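Local coordinates for mandelate racemase/muconate lactonizing protein (Dickeya dadantii, PDB 4IHC) that dehydrates D-mannonate and D-gluconate to 2-dehydro-3-deoxy-D-gluconate with low activity, using one magnesium ion per subunit, at residues Val47-Asn52 and Asp118-Asp123; Arg228-Leu233 and Tyr266-Leu271; Gln258-Leu263 and Arg284-Gln289. All coordinates share one frame; numbering follows the deposited sequence.

Interaction 1 (Val47-Asn52 and Asp118-Asp123)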
loop_
_atom_site.group_PDB
_atom_site.type_symbol
_atom_site.label_atom_id
_atom_site.label_comp_id
_atom_site.label_asym_id
_atom_site.label_seq_id
_atom_site.Cartn_x
_atom_site.Cartn_y
_atom_site.Cartn_z
ATOM N N VAL A 47 -8.982 -18.134 41.655
ATOM C CA VAL A 47 -8.479 -19.502 41.631
ATOM C C VAL A 47 -7.388 -19.661 42.671
ATOM O O VAL A 47 -6.508 -18.800 42.808
ATOM C CB VAL A 47 -7.955 -19.898 40.230
ATOM C CG1 VAL A 47 -7.164 -21.205 40.276
ATOM C CG2 VAL A 47 -9.104 -20.024 39.255
ATOM N N LYS A 48 -7.447 -20.750 43.430
ATOM C CA LYS A 48 -6.363 -21.049 44.345
ATOM C C LYS A 48 -5.653 -22.274 43.802
ATOM O O LYS A 48 -6.294 -23.269 43.492
ATOM C CB LYS A 48 -6.863 -21.310 45.754
ATOM C CG LYS A 48 -5.751 -21.586 46.752
ATOM C CD LYS A 48 -6.354 -21.802 48.120
ATOM C CE LYS A 48 -5.330 -21.560 49.219
ATOM N NZ LYS A 48 -5.876 -21.917 50.556
ATOM N N VAL A 49 -4.341 -22.148 43.633
ATOM C CA VAL A 49 -3.477 -23.236 43.233
ATOM C C VAL A 49 -2.627 -23.683 44.435
ATOM O O VAL A 49 -1.756 -22.951 44.922
ATOM C CB VAL A 49 -2.563 -22.822 42.055
ATOM C CG1 VAL A 49 -1.578 -23.943 41.704
ATOM C CG2 VAL A 49 -3.416 -22.470 40.842
ATOM N N GLU A 50 -2.893 -24.898 44.899
ATOM C CA GLU A 50 -2.213 -25.479 46.027
ATOM C C GLU A 50 -1.082 -26.423 45.566
ATOM O O GLU A 50 -1.160 -27.068 44.506
ATOM C CB GLU A 50 -3.230 -26.244 46.908
ATOM C CG GLU A 50 -4.439 -25.394 47.313
ATOM C CD GLU A 50 -5.335 -26.047 48.363
ATOM O OE1 GLU A 50 -6.013 -27.052 48.045
ATOM O OE2 GLU A 50 -5.378 -25.542 49.509
ATOM N N THR A 51 -0.032 -26.493 46.375
ATOM C CA THR A 51 1.108 -27.365 46.097
ATOM C C THR A 51 1.390 -28.333 47.257
ATOM O O THR A 51 0.818 -28.219 48.340
ATOM C CB THR A 51 2.404 -26.569 45.855
ATOM O OG1 THR A 51 2.935 -26.157 47.113
ATOM C CG2 THR A 51 2.168 -25.336 44.947
ATOM N N ASN A 52 2.305 -29.265 47.012
ATOM C CA ASN A 52 2.686 -30.250 48.005
ATOM C C ASN A 52 3.667 -29.698 49.044
ATOM O O ASN A 52 4.192 -30.440 49.870
ATOM C CB ASN A 52 3.233 -31.516 47.322
ATOM C CG ASN A 52 4.500 -31.273 46.514
ATOM O OD1 ASN A 52 4.891 -30.134 46.246
ATOM N ND2 ASN A 52 5.161 -32.370 46.117
ATOM N N ASP A 118 -2.684 -18.789 35.690
ATOM C CA ASP A 118 -1.441 -18.093 35.337
ATOM C C ASP A 118 -0.971 -17.141 36.433
ATOM O O ASP A 118 0.215 -17.148 36.828
ATOM C CB ASP A 118 -1.573 -17.370 33.976
ATOM C CG ASP A 118 -0.301 -16.574 33.569
ATOM O OD1 ASP A 118 0.714 -17.171 33.136
ATOM O OD2 ASP A 118 -0.320 -15.331 33.651
ATOM N N MET A 119 -1.876 -16.296 36.902
ATOM C CA MET A 119 -1.552 -15.359 37.960
ATOM C C MET A 119 -1.165 -16.081 39.250
ATOM O O MET A 119 -0.353 -15.567 40.007
ATOM C CB MET A 119 -2.747 -14.488 38.293
ATOM C CG MET A 119 -3.243 -13.644 37.164
ATOM S SD MET A 119 -4.384 -12.449 37.874
ATOM C CE MET A 119 -4.932 -11.585 36.379
ATOM N N ALA A 120 -1.834 -17.203 39.533
ATOM C CA ALA A 120 -1.529 -18.036 40.703
ATOM C C ALA A 120 -0.129 -18.654 40.621
ATOM O O ALA A 120 0.533 -18.821 41.642
ATOM C CB ALA A 120 -2.583 -19.137 40.887
ATOM N N LEU A 121 0.315 -19.009 39.421
ATOM C CA LEU A 121 1.665 -19.528 39.262
ATOM C C LEU A 121 2.654 -18.380 39.446
ATOM O O LEU A 121 3.699 -18.541 40.073
ATOM C CB LEU A 121 1.859 -20.188 37.868
ATOM C CG LEU A 121 1.028 -21.462 37.615
ATOM C CD1 LEU A 121 1.516 -22.226 36.392
ATOM C CD2 LEU A 121 1.069 -22.382 38.831
ATOM N N TRP A 122 2.341 -17.196 38.915
ATOM C CA TRP A 122 3.289 -16.111 39.117
ATOM C C TRP A 122 3.362 -15.805 40.602
ATOM O O TRP A 122 4.378 -15.338 41.123
ATOM C CB TRP A 122 2.882 -14.860 38.336
ATOM C CG TRP A 122 3.365 -14.919 36.922
ATOM C CD1 TRP A 122 2.643 -15.250 35.813
ATOM C CD2 TRP A 122 4.693 -14.644 36.473
ATOM N NE1 TRP A 122 3.442 -15.199 34.693
ATOM C CE2 TRP A 122 4.705 -14.818 35.072
ATOM C CE3 TRP A 122 5.881 -14.278 37.125
ATOM C CZ2 TRP A 122 5.851 -14.631 34.313
ATOM C CZ3 TRP A 122 7.028 -14.096 36.363
ATOM C CH2 TRP A 122 7.004 -14.271 34.979
ATOM N N ASP A 123 2.248 -16.023 41.275
ATOM C CA ASP A 123 2.133 -15.632 42.689
ATOM C C ASP A 123 3.029 -16.590 43.479
ATOM O O ASP A 123 3.762 -16.184 44.376
ATOM C CB ASP A 123 0.654 -15.694 43.116
ATOM C CG ASP A 123 0.434 -15.355 44.578
ATOM O OD1 ASP A 123 1.219 -14.562 45.167
ATOM O OD2 ASP A 123 -0.551 -15.896 45.140
#
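Val49 of strand 44-51 meets Ala120 of helix 108-129, and this apolar pair carries the contact. Val49 CG2 lies 3.4 Å from Ala120 CB, which is tighter than usual for two carbons. The valine already faces the helix; chi1 of 176° puts CG1 opposite the backbone N and CG2 beside it, and CG2 is the branch that reaches Ala120. The other branch serves a second residue: Val49 CG1 is 4.2 Å from Leu121 CD2. Leu121 reaches the strand with the end of its side chain. Val47, two residues earlier on the same strand face, adds a looser touch, its O lying 4.4 Å from Ala120 CB.

The CA atoms of Val49 and Ala120 are 6.1 Å apart, and the short segments approach to 8.1 Å between axes at an angle of 46°. The small alanine side chain suits such an approach.

Polar groups act beside this seam. Lys48, on the other strand face, forms a salt bridge with Glu412 and a cation-pi contact with Tyr57. Asp123 on the helix accepts from the backbone N of Leu59, on the neighbouring strand 57-61, and from that of Leu406.

The helix thus packs on the three-stranded antiparallel sheet of the N-terminal capping domain of the enolase superfamily. Between the two segments the contact is apolar, so it probably rests on close fit and burial, while Asp123 adds a polar tie to strand 57-61.

Interaction 2 (Arg228-Leu233 and Tyr266-Leu271)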
loop_
_atom_site.group_PDB
_atom_site.type_symbol
_atom_site.label_atom_id
_atom_site.label_comp_id
_atom_site.label_asym_id
_atom_site.label_seq_id
_atom_site.Cartn_x
_atom_site.Cartn_y
_atom_site.Cartn_z
ATOM N N ARG A 228 -20.659 19.411 24.090
ATOM C CA ARG A 228 -21.239 20.404 24.969
ATOM C C ARG A 228 -20.780 20.161 26.430
ATOM O O ARG A 228 -20.446 21.070 27.140
ATOM C CB ARG A 228 -22.773 20.394 24.925
ATOM C CG ARG A 228 -23.461 20.248 23.561
ATOM C CD ARG A 228 -24.999 20.595 23.500
ATOM N NE ARG A 228 -25.886 19.650 24.213
ATOM C CZ ARG A 228 -26.569 18.643 23.642
ATOM N NH1 ARG A 228 -26.503 18.451 22.352
ATOM N NH2 ARG A 228 -27.337 17.842 24.350
ATOM N N LEU A 229 -20.772 18.895 26.822
ATOM C CA LEU A 229 -20.340 18.533 28.163
ATOM C C LEU A 229 -18.897 18.910 28.439
ATOM O O LEU A 229 -18.576 19.470 29.486
ATOM C CB LEU A 229 -20.601 17.048 28.416
ATOM C CG LEU A 229 -19.810 16.387 29.531
ATOM C CD1 LEU A 229 -20.352 16.772 30.902
ATOM C CD2 LEU A 229 -19.792 14.875 29.345
ATOM N N PHE A 230 -18.008 18.630 27.497
ATOM C CA PHE A 230 -16.605 18.940 27.727
ATOM C C PHE A 230 -16.286 20.412 27.631
ATOM O O PHE A 230 -15.374 20.882 28.296
ATOM C CB PHE A 230 -15.705 18.075 26.854
ATOM C CG PHE A 230 -15.627 16.694 27.377
ATOM C CD1 PHE A 230 -14.913 16.443 28.547
ATOM C CD2 PHE A 230 -16.356 15.673 26.806
ATOM C CE1 PHE A 230 -14.878 15.178 29.091
ATOM C CE2 PHE A 230 -16.324 14.401 27.350
ATOM C CZ PHE A 230 -15.583 14.156 28.484
ATOM N N GLU A 231 -17.057 21.146 26.832
ATOM C CA GLU A 231 -16.888 22.592 26.783
ATOM C C GLU A 231 -17.244 23.196 28.151
ATOM O O GLU A 231 -16.590 24.116 28.630
ATOM C CB GLU A 231 -17.744 23.208 25.673
ATOM C CG GLU A 231 -17.483 24.693 25.470
ATOM C CD GLU A 231 -18.572 25.379 24.664
ATOM O OE1 GLU A 231 -18.892 26.545 24.972
ATOM O OE2 GLU A 231 -19.112 24.756 23.727
ATOM N N HIS A 232 -18.275 22.656 28.786
ATOM C CA HIS A 232 -18.643 23.121 30.115
ATOM C C HIS A 232 -17.543 22.761 31.128
ATOM O O HIS A 232 -16.976 23.642 31.786
ATOM C CB HIS A 232 -20.027 22.583 30.507
ATOM C CG HIS A 232 -20.331 22.680 31.973
ATOM N ND1 HIS A 232 -20.875 23.808 32.551
ATOM C CD2 HIS A 232 -20.178 21.781 32.976
ATOM C CE1 HIS A 232 -21.033 23.603 33.849
ATOM N NE2 HIS A 232 -20.618 22.381 34.133
ATOM N N LEU A 233 -17.205 21.478 31.230
ATOM C CA LEU A 233 -16.157 21.071 32.156
ATOM C C LEU A 233 -14.889 21.928 32.018
ATOM O O LEU A 233 -14.354 22.406 33.021
ATOM C CB LEU A 233 -15.831 19.574 32.025
ATOM C CG LEU A 233 -17.004 18.622 32.275
ATOM C CD1 LEU A 233 -16.648 17.178 31.971
ATOM C CD2 LEU A 233 -17.520 18.783 33.702
ATOM N N TYR A 266 -10.715 20.191 23.559
ATOM C CA TYR A 266 -10.868 19.880 25.010
ATOM C C TYR A 266 -9.752 18.980 25.540
ATOM O O TYR A 266 -9.612 18.809 26.737
ATOM C CB TYR A 266 -12.267 19.306 25.319
ATOM C CG TYR A 266 -13.316 20.162 24.678
ATOM C CD1 TYR A 266 -13.381 21.522 24.976
ATOM C CD2 TYR A 266 -14.198 19.652 23.725
ATOM C CE1 TYR A 266 -14.297 22.346 24.365
ATOM C CE2 TYR A 266 -15.139 20.480 23.116
ATOM C CZ TYR A 266 -15.178 21.823 23.448
ATOM O OH TYR A 266 -16.070 22.677 22.865
ATOM N N GLN A 267 -8.944 18.437 24.633
ATOM C CA GLN A 267 -7.727 17.726 24.997
ATOM C C GLN A 267 -7.920 16.601 26.018
ATOM O O GLN A 267 -7.337 16.615 27.107
ATOM C CB GLN A 267 -6.652 18.727 25.443
ATOM C CG GLN A 267 -6.213 19.583 24.252
ATOM C CD GLN A 267 -5.264 20.692 24.622
ATOM O OE1 GLN A 267 -4.052 20.534 24.531
ATOM N NE2 GLN A 267 -5.812 21.829 25.036
ATOM N N LEU A 268 -8.726 15.617 25.646
ATOM C CA LEU A 268 -8.888 14.429 26.469
ATOM C C LEU A 268 -7.575 13.697 26.622
ATOM O O LEU A 268 -6.718 13.746 25.753
ATOM C CB LEU A 268 -9.947 13.466 25.901
ATOM C CG LEU A 268 -11.345 14.015 25.584
ATOM C CD1 LEU A 268 -12.356 12.886 25.449
ATOM C CD2 LEU A 268 -11.850 15.024 26.589
ATOM N N PHE A 269 -7.426 13.019 27.756
ATOM C CA PHE A 269 -6.316 12.105 27.967
ATOM C C PHE A 269 -6.478 10.909 27.020
ATOM O O PHE A 269 -5.500 10.449 26.390
ATOM C CB PHE A 269 -6.291 11.654 29.427
ATOM C CG PHE A 269 -5.126 10.783 29.758
ATOM C CD1 PHE A 269 -3.877 11.341 30.008
ATOM C CD2 PHE A 269 -5.270 9.407 29.824
ATOM C CE1 PHE A 269 -2.792 10.526 30.298
ATOM C CE2 PHE A 269 -4.183 8.596 30.098
ATOM C CZ PHE A 269 -2.952 9.163 30.366
ATOM N N TYR A 270 -7.702 10.379 26.965
ATOM C CA TYR A 270 -8.098 9.517 25.853
ATOM C C TYR A 270 -9.595 9.332 25.663
ATOM O O TYR A 270 -10.360 9.378 26.610
ATOM C CB TYR A 270 -7.394 8.165 25.879
ATOM C CG TYR A 270 -7.628 7.219 27.056
ATOM C CD1 TYR A 270 -8.892 6.715 27.362
ATOM C CD2 TYR A 270 -6.539 6.732 27.791
ATOM C CE1 TYR A 270 -9.081 5.801 28.424
ATOM C CE2 TYR A 270 -6.715 5.816 28.817
ATOM C CZ TYR A 270 -7.984 5.350 29.130
ATOM O OH TYR A 270 -8.119 4.434 30.151
ATOM N N LEU A 271 -9.986 9.137 24.409
ATOM C CA LEU A 271 -11.329 8.746 24.044
ATOM C C LEU A 271 -11.357 7.218 23.865
ATOM O O LEU A 271 -10.612 6.682 23.045
ATOM C CB LEU A 271 -11.717 9.457 22.750
ATOM C CG LEU A 271 -13.135 9.214 22.186
ATOM C CD1 LEU A 271 -14.188 9.694 23.163
ATOM C CD2 LEU A 271 -13.317 9.927 20.852
#
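Phe230 of helix 219-237 touches both Tyr266 and Leu268. Its CB lies 3.8 Å from Tyr266 CD2, against the tyrosine ring. A chi1 of -75° sets its own ring beside the backbone N, where Leu268 meets it. Leu268 CD2 sits over one face of the Phe230 ring, 4.0 Å from the centroid and 17° off the normal. This is a CH-pi contact, and the two side chains cross at about a right angle. Leu263 of helix 253-263 and His245 of strand 242-246 also pack on Phe230.

These residues belong to the modified (beta/alpha)7-beta barrel domain of the enolase superfamily. Helix 219-237 lies outside the barrel, and 266-271 runs into barrel strand 270-272 and includes its first residues. Glu272, which follows Leu271 in that strand, binds the magnesium ion.

The peptide from Phe230 to Glu231 lies over one face of the Tyr266 ring, offset toward its rim. Glu231 N is 3.8 Å above the ring plane. The exposed Glu231 side chain then runs out past the phenol end. Glu231 CB is 3.3 Å from Tyr266 OH, while Glu231 OE2, at 3.8 Å from Tyr266 OH, is too far for a hydrogen bond.

Interaction 3 (Gln258-Leu263 and Arg284-Gln289)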
loop_
_atom_site.group_PDB
_atom_site.type_symbol
_atom_site.label_atom_id
_atom_site.label_comp_id
_atom_site.label_asym_id
_atom_site.label_seq_id
_atom_site.Cartn_x
_atom_site.Cartn_y
_atom_site.Cartn_z
ATOM N N GLN A 258 -16.325 11.775 13.904
ATOM C CA GLN A 258 -16.752 13.169 14.063
ATOM C C GLN A 258 -16.552 13.594 15.514
ATOM O O GLN A 258 -15.993 14.657 15.792
ATOM C CB GLN A 258 -18.227 13.328 13.668
ATOM C CG GLN A 258 -18.684 14.772 13.575
ATOM C CD GLN A 258 -17.833 15.583 12.611
ATOM O OE1 GLN A 258 -18.012 15.514 11.396
ATOM N NE2 GLN A 258 -16.897 16.356 13.151
ATOM N N LEU A 259 -17.023 12.763 16.439
ATOM C CA LEU A 259 -16.854 13.022 17.870
ATOM C C LEU A 259 -15.378 13.262 18.255
ATOM O O LEU A 259 -15.051 14.257 18.913
ATOM C CB LEU A 259 -17.453 11.866 18.688
ATOM C CG LEU A 259 -17.696 12.145 20.171
ATOM C CD1 LEU A 259 -18.471 13.447 20.367
ATOM C CD2 LEU A 259 -18.435 10.982 20.820
ATOM N N ALA A 260 -14.495 12.351 17.844
ATOM C CA ALA A 260 -13.063 12.502 18.082
ATOM C C ALA A 260 -12.552 13.851 17.528
ATOM O O ALA A 260 -11.837 14.582 18.201
ATOM C CB ALA A 260 -12.299 11.343 17.468
ATOM N N LYS A 261 -12.956 14.210 16.323
ATOM C CA LYS A 261 -12.521 15.492 15.755
ATOM C C LYS A 261 -13.053 16.691 16.559
ATOM O O LYS A 261 -12.312 17.609 16.845
ATOM C CB LYS A 261 -12.907 15.610 14.269
ATOM C CG LYS A 261 -12.074 14.714 13.361
ATOM C CD LYS A 261 -12.702 14.585 11.983
ATOM C CE LYS A 261 -12.235 15.725 11.103
ATOM N NZ LYS A 261 -12.971 15.756 9.811
ATOM N N THR A 262 -14.318 16.660 16.940
ATOM C CA THR A 262 -14.911 17.775 17.657
ATOM C C THR A 262 -14.333 17.936 19.056
ATOM O O THR A 262 -14.307 19.029 19.592
ATOM C CB THR A 262 -16.442 17.601 17.773
ATOM O OG1 THR A 262 -16.995 17.522 16.460
ATOM C CG2 THR A 262 -17.083 18.782 18.517
ATOM N N LEU A 263 -13.882 16.846 19.659
ATOM C CA LEU A 263 -13.391 16.917 21.033
ATOM C C LEU A 263 -11.943 17.374 21.155
ATOM O O LEU A 263 -11.460 17.578 22.267
ATOM C CB LEU A 263 -13.583 15.585 21.728
ATOM C CG LEU A 263 -15.025 15.139 21.940
ATOM C CD1 LEU A 263 -15.075 13.723 22.485
ATOM C CD2 LEU A 263 -15.772 16.103 22.854
ATOM N N ARG A 284 -8.533 2.942 10.809
ATOM C CA ARG A 284 -7.614 3.486 9.817
ATOM C C ARG A 284 -8.119 4.844 9.377
ATOM O O ARG A 284 -7.346 5.797 9.280
ATOM C CB ARG A 284 -7.480 2.573 8.610
ATOM C CG ARG A 284 -6.765 1.275 8.953
ATOM C CD ARG A 284 -6.586 0.358 7.753
ATOM N NE ARG A 284 -5.907 -0.869 8.160
ATOM C CZ ARG A 284 -4.631 -0.923 8.536
ATOM N NH1 ARG A 284 -3.898 0.189 8.552
ATOM N NH2 ARG A 284 -4.087 -2.083 8.896
ATOM N N MET A 285 -9.431 4.957 9.160
ATOM C CA MET A 285 -9.983 6.230 8.707
ATOM C C MET A 285 -9.961 7.268 9.843
ATOM O O MET A 285 -9.620 8.421 9.640
ATOM C CB MET A 285 -11.408 6.033 8.150
ATOM C CG MET A 285 -12.143 7.343 7.819
ATOM S SD MET A 285 -13.905 7.136 7.323
ATOM C CE MET A 285 -14.300 8.866 7.021
ATOM N N LEU A 286 -10.281 6.852 11.055
ATOM C CA LEU A 286 -10.341 7.813 12.147
ATOM C C LEU A 286 -8.939 8.411 12.389
ATOM O O LEU A 286 -8.805 9.618 12.668
ATOM C CB LEU A 286 -10.960 7.170 13.419
ATOM C CG LEU A 286 -10.976 7.908 14.762
ATOM C CD1 LEU A 286 -11.953 7.252 15.743
ATOM C CD2 LEU A 286 -9.587 7.966 15.384
ATOM N N ARG A 287 -7.887 7.599 12.234
ATOM C CA ARG A 287 -6.513 8.067 12.578
ATOM C C ARG A 287 -5.855 8.899 11.471
ATOM O O ARG A 287 -4.788 9.504 11.651
ATOM C CB ARG A 287 -5.627 6.885 12.986
ATOM C CG ARG A 287 -6.170 6.148 14.217
ATOM C CD ARG A 287 -5.894 6.985 15.445
ATOM N NE ARG A 287 -4.548 6.698 15.909
ATOM C CZ ARG A 287 -4.074 7.069 17.091
ATOM N NH1 ARG A 287 -4.799 7.865 17.874
ATOM N NH2 ARG A 287 -2.855 6.686 17.471
ATOM N N GLN A 288 -6.507 8.959 10.325
ATOM C CA GLN A 288 -6.071 9.857 9.263
ATOM C C GLN A 288 -6.570 11.276 9.514
ATOM O O GLN A 288 -6.051 12.251 8.943
ATOM C CB GLN A 288 -6.593 9.348 7.908
ATOM C CG GLN A 288 -5.964 8.023 7.475
ATOM C CD GLN A 288 -6.426 7.562 6.098
ATOM O OE1 GLN A 288 -7.070 6.528 5.963
ATOM N NE2 GLN A 288 -6.120 8.345 5.077
ATOM N N GLN A 289 -7.557 11.407 10.383
ATOM C CA GLN A 289 -8.254 12.696 10.550
ATOM C C GLN A 289 -8.203 13.282 11.952
ATOM O O GLN A 289 -8.323 14.495 12.121
ATOM C CB GLN A 289 -9.740 12.538 10.194
ATOM C CG GLN A 289 -10.042 12.254 8.729
ATOM C CD GLN A 289 -11.540 12.266 8.446
ATOM O OE1 GLN A 289 -12.290 13.010 9.076
ATOM N NE2 GLN A 289 -11.983 11.433 7.511
#
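Lys261 and Gln289 reach across from neighbouring helices and cross at a slant. Both side chains leave the backbone with CG anti to the carbonyl carbon, but they differ further out. The Gln289 chain is extended beyond CG. The Lys261 chain bends at chi3 (87°), which brings its end round to the amide oxygen. Lys261 NZ donates to Gln289 OE1 at 2.9 Å. The C=O...N angle is 147°, and the nitrogen is tilted 28° from the carbonyl plane. Lys261 CD also passes close to the amide oxygen, 3.3 Å from Gln289 OE1, and the chain crosses near Gln289 CB.

Beside this polar pair lies a looser apolar one. Ala260 CB points at the second helix and meets Leu286 CD1 at 4.5 Å. Ile257, one turn before Lys261 on the same helix, packs on both Leu286 and Gln289.

Each end of the polar pair has further partners in the fourth subunit. Lys261 NZ forms a salt bridge with Glu264 of that subunit and a hydrogen bond with its Ser291. Gln289 NE2 donates to the backbone oxygens of Arg287 and Ser290 there. The amide is therefore gripped at both its oxygen and its nitrogen, which should fix its rotation.

Helices 253-263 and 283-289 are consecutive outer helices, with strand 270-272 between them. Such side-by-side helices are typical of the beta/alpha barrel of the enolase superfamily, and here they also form part of a subunit interface.

Interaction 1 comes first along the chain and closes before the others open. It lies in the N-terminal domain, on the opposite side of the chain's centre from interactions 2 and 3, whose centres are 43 and 44 Å from its own. Interactions 2 and 3 share the barrel domain. Their centres are 14 Å apart, and their segments alternate in the order 228-233, 258-263, 266-271, 284-289. They touch directly: Leu271 CD2 packs on Ala260 CA at 3.8 Å, and Leu263 on Phe230 and Leu268. Three successive outer helices, 219-237, 253-263 and 283-289, are thus joined around the strand that carries the magnesium ligand Glu272. Both contacts also touch the third subunit.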